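Long-range contact in stringent starvation protein B (Caulobacter vibrioides, PDB 2QAS), which probably acts as an adaptor that recognises ssrA-tagged substrates and delivers them to the ClpX unfoldase for degradation: residues 26-38 with 76-90. Residues are numbered along the deposited sequence; the frame is centred on the assembly and turned at random.
Sequences GVVKAALKKAAAP and LQHQYWDLAPGETFF
Leu32 is the central bump of this helix-on-sheet contact in the SspB fold, dropping from helix 16-35 into a hollow walled by Leu76, Leu83, Pro85 and Phe90. The helix runs roughly antiparallel to strand 81-85, the edge strand of the three-stranded sheet, with their axes 8.0 Å apart at an angle of 143°. Leu32 splits its branches: CD1 sits over one face of the Phe90 ring, a CH-pi contact 3.6 Å from the ring centroid, while CD2 meets Leu76 CD1. In Phe90, chi1 (69°) places the ring beneath Leu32 and chi2 (-85°) sets its face toward CD1. Toward the C-terminal end of the helix the roles reverse: Leu83 CD2 fits between Leu32 O and Ala35 CB, and the Pro85 ring lies against the small Ala36, with CD 3.5 Å from Ala36 CB. Elsewhere on the helix, Val27 packs on Ala23 and Ala30 on Met19 of the second subunit, within the dimer interface. Extended Lys29 and Lys33 reach the turn between strands 81-85 and 89-96 in a salt-bridge network, Lys29 NZ pairing with Glu87 OE2 and Lys33 NZ, weakly, with OE1. Lys29 NZ also donates to Glu87 O at 3.1 Å, approaching a lone pair in the carbonyl plane.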
loop_
_atom_site.group_PDB
_atom_site.type_symbol
_atom_site.label_atom_id
_atom_site.label_comp_id
_atom_site.label_asym_id
_atom_site.label_seq_id
_atom_site.Cartn_x
_atom_site.Cartn_y
_atom_site.Cartn_z
ATOM N N GLY A 26 3.995 3.259 -0.927
ATOM C CA GLY A 26 4.853 2.299 -0.259
ATOM C C GLY A 26 5.600 1.372 -1.198
ATOM O O GLY A 26 6.600 0.768 -0.804
ATOM N N VAL A 27 5.118 1.235 -2.431
ATOM C CA VAL A 27 5.794 0.378 -3.407
ATOM C C VAL A 27 7.082 1.082 -3.840
ATOM O O VAL A 27 8.105 0.444 -4.096
ATOM C CB VAL A 27 4.918 0.118 -4.657
ATOM C CG1 VAL A 27 5.724 -0.625 -5.716
ATOM C CG2 VAL A 27 3.701 -0.702 -4.279
ATOM N N VAL A 28 7.021 2.407 -3.915
ATOM C CA VAL A 28 8.188 3.189 -4.294
ATOM C C VAL A 28 9.252 2.990 -3.226
ATOM O O VAL A 28 10.411 2.718 -3.524
ATOM C CB VAL A 28 7.838 4.681 -4.399
ATOM C CG1 VAL A 28 9.084 5.487 -4.709
ATOM C CG2 VAL A 28 6.771 4.883 -5.487
ATOM N N LYS A 29 8.846 3.115 -1.971
ATOM C CA LYS A 29 9.766 2.934 -0.861
ATOM C C LYS A 29 10.381 1.545 -0.851
ATOM O O LYS A 29 11.572 1.379 -0.585
ATOM C CB LYS A 29 9.032 3.168 0.444
ATOM C CG LYS A 29 9.777 2.722 1.665
ATOM C CD LYS A 29 8.974 3.133 2.869
ATOM C CE LYS A 29 9.548 2.584 4.147
ATOM N NZ LYS A 29 8.578 2.847 5.243
ATOM N N ALA A 30 9.574 0.536 -1.139
ATOM C CA ALA A 30 10.094 -0.824 -1.148
ATOM C C ALA A 30 11.040 -1.039 -2.329
ATOM O O ALA A 30 12.023 -1.766 -2.211
ATOM C CB ALA A 30 8.956 -1.820 -1.188
ATOM N N ALA A 31 10.745 -0.404 -3.463
ATOM C CA ALA A 31 11.589 -0.509 -4.652
ATOM C C ALA A 31 12.930 0.196 -4.399
ATOM O O ALA A 31 13.989 -0.285 -4.821
ATOM C CB ALA A 31 10.885 0.119 -5.849
ATOM N N LEU A 32 12.888 1.334 -3.710
ATOM C CA LEU A 32 14.112 2.062 -3.397
ATOM C C LEU A 32 14.988 1.316 -2.390
ATOM O O LEU A 32 16.179 1.576 -2.302
ATOM C CB LEU A 32 13.792 3.469 -2.873
ATOM C CG LEU A 32 13.240 4.427 -3.938
ATOM C CD1 LEU A 32 12.860 5.752 -3.329
ATOM C CD2 LEU A 32 14.282 4.636 -5.013
ATOM N N LYS A 33 14.410 0.393 -1.624
ATOM C CA LYS A 33 15.204 -0.365 -0.657
ATOM C C LYS A 33 15.954 -1.472 -1.370
ATOM O O LYS A 33 17.040 -1.863 -0.954
ATOM C CB LYS A 33 14.331 -0.948 0.468
ATOM C CG LYS A 33 13.908 0.102 1.483
ATOM C CD LYS A 33 13.233 -0.485 2.708
ATOM C CE LYS A 33 12.978 0.609 3.755
ATOM N NZ LYS A 33 12.353 0.093 5.022
ATOM N N LYS A 34 15.375 -1.983 -2.446
ATOM C CA LYS A 34 16.052 -3.015 -3.217
ATOM C C LYS A 34 17.169 -2.346 -4.017
ATOM O O LYS A 34 18.212 -2.942 -4.259
ATOM C CB LYS A 34 15.072 -3.709 -4.171
ATOM C CG LYS A 34 13.956 -4.464 -3.469
ATOM C CD LYS A 34 13.136 -5.276 -4.456
ATOM C CE LYS A 34 12.027 -6.053 -3.752
ATOM N NZ LYS A 34 11.311 -6.977 -4.690
ATOM N N ALA A 35 16.941 -1.097 -4.416
ATOM C CA ALA A 35 17.927 -0.344 -5.187
ATOM C C ALA A 35 19.071 0.115 -4.295
ATOM O O ALA A 35 20.183 0.347 -4.763
ATOM C CB ALA A 35 17.265 0.868 -5.845
ATOM N N ALA A 36 18.793 0.260 -3.005
ATOM C CA ALA A 36 19.807 0.699 -2.058
ATOM C C ALA A 36 20.628 -0.488 -1.580
ATOM O O ALA A 36 21.653 -0.317 -0.925
ATOM C CB ALA A 36 19.154 1.396 -0.881
ATOM N N ALA A 37 20.175 -1.691 -1.914
ATOM C CA ALA A 37 20.874 -2.911 -1.522
ATOM C C ALA A 37 22.224 -2.990 -2.227
ATOM O O ALA A 37 22.335 -2.683 -3.415
ATOM C CB ALA A 37 20.031 -4.140 -1.873
ATOM N N PRO A 38 23.271 -3.412 -1.504
ATOM C CA PRO A 38 24.599 -3.514 -2.125
ATOM C C PRO A 38 24.521 -4.313 -3.430
ATOM O O PRO A 38 24.152 -5.493 -3.432
ATOM C CB PRO A 38 25.434 -4.207 -1.045
ATOM C CG PRO A 38 24.404 -5.029 -0.293
ATOM C CD PRO A 38 23.250 -4.065 -0.182
ATOM N N LEU A 76 17.172 6.677 -11.788
ATOM C CA LEU A 76 18.097 5.900 -10.975
ATOM C C LEU A 76 18.481 4.694 -11.806
ATOM O O LEU A 76 17.757 3.704 -11.861
ATOM C CB LEU A 76 17.421 5.464 -9.671
ATOM C CG LEU A 76 16.974 6.617 -8.768
ATOM C CD1 LEU A 76 16.294 6.065 -7.536
ATOM C CD2 LEU A 76 18.180 7.472 -8.394
ATOM N N GLN A 77 19.627 4.785 -12.467
ATOM C CA GLN A 77 20.074 3.714 -13.338
ATOM C C GLN A 77 21.593 3.617 -13.366
ATOM O O GLN A 77 22.182 2.778 -12.678
ATOM C CB GLN A 77 19.512 3.965 -14.745
ATOM C CG GLN A 77 19.911 2.978 -15.841
ATOM C CD GLN A 77 19.139 3.220 -17.158
ATOM O OE1 GLN A 77 19.037 4.353 -17.644
ATOM N NE2 GLN A 77 18.604 2.150 -17.732
ATOM N N HIS A 78 22.222 4.499 -14.144
ATOM C CA HIS A 78 23.674 4.499 -14.290
ATOM C C HIS A 78 24.408 5.471 -13.396
ATOM O O HIS A 78 25.597 5.287 -13.146
ATOM C CB HIS A 78 24.063 4.825 -15.735
ATOM C CG HIS A 78 23.451 3.912 -16.746
ATOM N ND1 HIS A 78 22.625 4.366 -17.754
ATOM C CD2 HIS A 78 23.519 2.568 -16.889
ATOM C CE1 HIS A 78 22.207 3.340 -18.473
ATOM N NE2 HIS A 78 22.735 2.236 -17.969
ATOM N N GLN A 79 23.726 6.510 -12.918
ATOM C CA GLN A 79 24.424 7.509 -12.115
ATOM C C GLN A 79 23.753 8.005 -10.848
ATOM O O GLN A 79 23.072 9.033 -10.843
ATOM C CB GLN A 79 24.782 8.702 -13.012
ATOM C CG GLN A 79 25.765 8.337 -14.133
ATOM C CD GLN A 79 26.187 9.537 -14.964
ATOM O OE1 GLN A 79 26.632 10.545 -14.424
ATOM N NE2 GLN A 79 26.054 9.432 -16.283
ATOM N N TYR A 80 23.943 7.246 -9.777
ATOM C CA TYR A 80 23.413 7.600 -8.470
ATOM C C TYR A 80 24.265 6.924 -7.409
ATOM O O TYR A 80 24.721 5.790 -7.569
ATOM C CB TYR A 80 21.952 7.203 -8.315
ATOM C CG TYR A 80 21.683 5.723 -8.217
ATOM C CD1 TYR A 80 21.502 4.952 -9.357
ATOM C CD2 TYR A 80 21.525 5.110 -6.974
ATOM C CE1 TYR A 80 21.152 3.604 -9.269
ATOM C CE2 TYR A 80 21.177 3.772 -6.873
ATOM C CZ TYR A 80 20.989 3.022 -8.023
ATOM O OH TYR A 80 20.620 1.693 -7.921
ATOM N N TRP A 81 24.476 7.635 -6.316
ATOM C CA TRP A 81 25.323 7.144 -5.258
ATOM C C TRP A 81 24.662 7.346 -3.927
ATOM O O TRP A 81 23.798 8.218 -3.775
ATOM C CB TRP A 81 26.642 7.919 -5.283
ATOM C CG TRP A 81 27.420 7.714 -6.534
ATOM C CD1 TRP A 81 28.371 6.761 -6.752
ATOM C CD2 TRP A 81 27.243 8.404 -7.785
ATOM N NE1 TRP A 81 28.794 6.806 -8.063
ATOM C CE2 TRP A 81 28.119 7.801 -8.721
ATOM C CE3 TRP A 81 26.429 9.464 -8.205
ATOM C CZ2 TRP A 81 28.205 8.222 -10.052
ATOM C CZ3 TRP A 81 26.514 9.891 -9.536
ATOM C CH2 TRP A 81 27.397 9.268 -10.443
ATOM N N ASP A 82 25.078 6.525 -2.967
ATOM C CA ASP A 82 24.597 6.605 -1.602
ATOM C C ASP A 82 23.088 6.785 -1.451
ATOM O O ASP A 82 22.623 7.688 -0.757
ATOM C CB ASP A 82 25.350 7.734 -0.909
ATOM C CG ASP A 82 26.869 7.583 -1.052
ATOM O OD1 ASP A 82 27.423 6.544 -0.595
ATOM O OD2 ASP A 82 27.516 8.495 -1.628
ATOM N N LEU A 83 22.322 5.923 -2.111
ATOM C CA LEU A 83 20.875 5.972 -2.005
ATOM C C LEU A 83 20.537 5.548 -0.573
ATOM O O LEU A 83 20.896 4.444 -0.148
ATOM C CB LEU A 83 20.248 5.000 -3.000
ATOM C CG LEU A 83 18.738 4.810 -2.906
ATOM C CD1 LEU A 83 18.036 6.138 -3.050
ATOM C CD2 LEU A 83 18.301 3.851 -3.975
ATOM N N ALA A 84 19.872 6.426 0.172
ATOM C CA ALA A 84 19.503 6.137 1.557
ATOM C C ALA A 84 18.002 6.310 1.736
ATOM O O ALA A 84 17.525 7.411 2.008
ATOM C CB ALA A 84 20.235 7.067 2.498
ATOM N N PRO A 85 17.238 5.220 1.569
ATOM C CA PRO A 85 15.781 5.280 1.715
ATOM C C PRO A 85 15.289 5.114 3.149
ATOM O O PRO A 85 15.197 3.997 3.662
ATOM C CB PRO A 85 15.298 4.164 0.790
ATOM C CG PRO A 85 16.370 3.145 0.919
ATOM C CD PRO A 85 17.649 3.960 0.920
ATOM N N GLY A 86 14.990 6.242 3.791
ATOM C CA GLY A 86 14.493 6.218 5.155
ATOM C C GLY A 86 13.064 5.706 5.154
ATOM O O GLY A 86 12.572 5.251 4.119
ATOM N N GLU A 87 12.380 5.783 6.291
ATOM C CA GLU A 87 11.007 5.287 6.336
ATOM C C GLU A 87 9.997 6.314 5.823
ATOM O O GLU A 87 8.932 5.937 5.341
ATOM C CB GLU A 87 10.642 4.817 7.759
ATOM C CG GLU A 87 11.485 3.613 8.280
ATOM C CD GLU A 87 11.113 2.241 7.675
ATOM O OE1 GLU A 87 11.843 1.256 7.922
ATOM O OE2 GLU A 87 10.094 2.131 6.967
ATOM N N THR A 88 10.336 7.599 5.897
ATOM C CA THR A 88 9.424 8.636 5.420
ATOM C C THR A 88 9.920 9.433 4.206
ATOM O O THR A 88 9.149 10.145 3.562
ATOM C CB THR A 88 9.084 9.624 6.551
ATOM O OG1 THR A 88 10.293 10.192 7.072
ATOM C CG2 THR A 88 8.343 8.906 7.671
ATOM N N PHE A 89 11.207 9.318 3.895
ATOM C CA PHE A 89 11.788 10.033 2.762
ATOM C C PHE A 89 13.096 9.363 2.354
ATOM O O PHE A 89 13.659 8.581 3.120
ATOM C CB PHE A 89 12.072 11.481 3.152
ATOM C CG PHE A 89 13.275 11.636 4.025
ATOM C CD1 PHE A 89 14.537 11.803 3.468
ATOM C CD2 PHE A 89 13.159 11.545 5.409
ATOM C CE1 PHE A 89 15.667 11.873 4.271
ATOM C CE2 PHE A 89 14.285 11.613 6.223
ATOM C CZ PHE A 89 15.542 11.775 5.652
ATOM N N PHE A 90 13.577 9.660 1.149
ATOM C CA PHE A 90 14.845 9.095 0.692
ATOM C C PHE A 90 15.776 10.203 0.214
ATOM O O PHE A 90 15.321 11.271 -0.219
ATOM C CB PHE A 90 14.633 8.075 -0.439
ATOM C CG PHE A 90 14.162 8.677 -1.747
ATOM C CD1 PHE A 90 12.809 8.919 -1.977
ATOM C CD2 PHE A 90 15.077 8.980 -2.759
ATOM C CE1 PHE A 90 12.367 9.454 -3.196
ATOM C CE2 PHE A 90 14.650 9.513 -3.979
ATOM C CZ PHE A 90 13.295 9.751 -4.200
#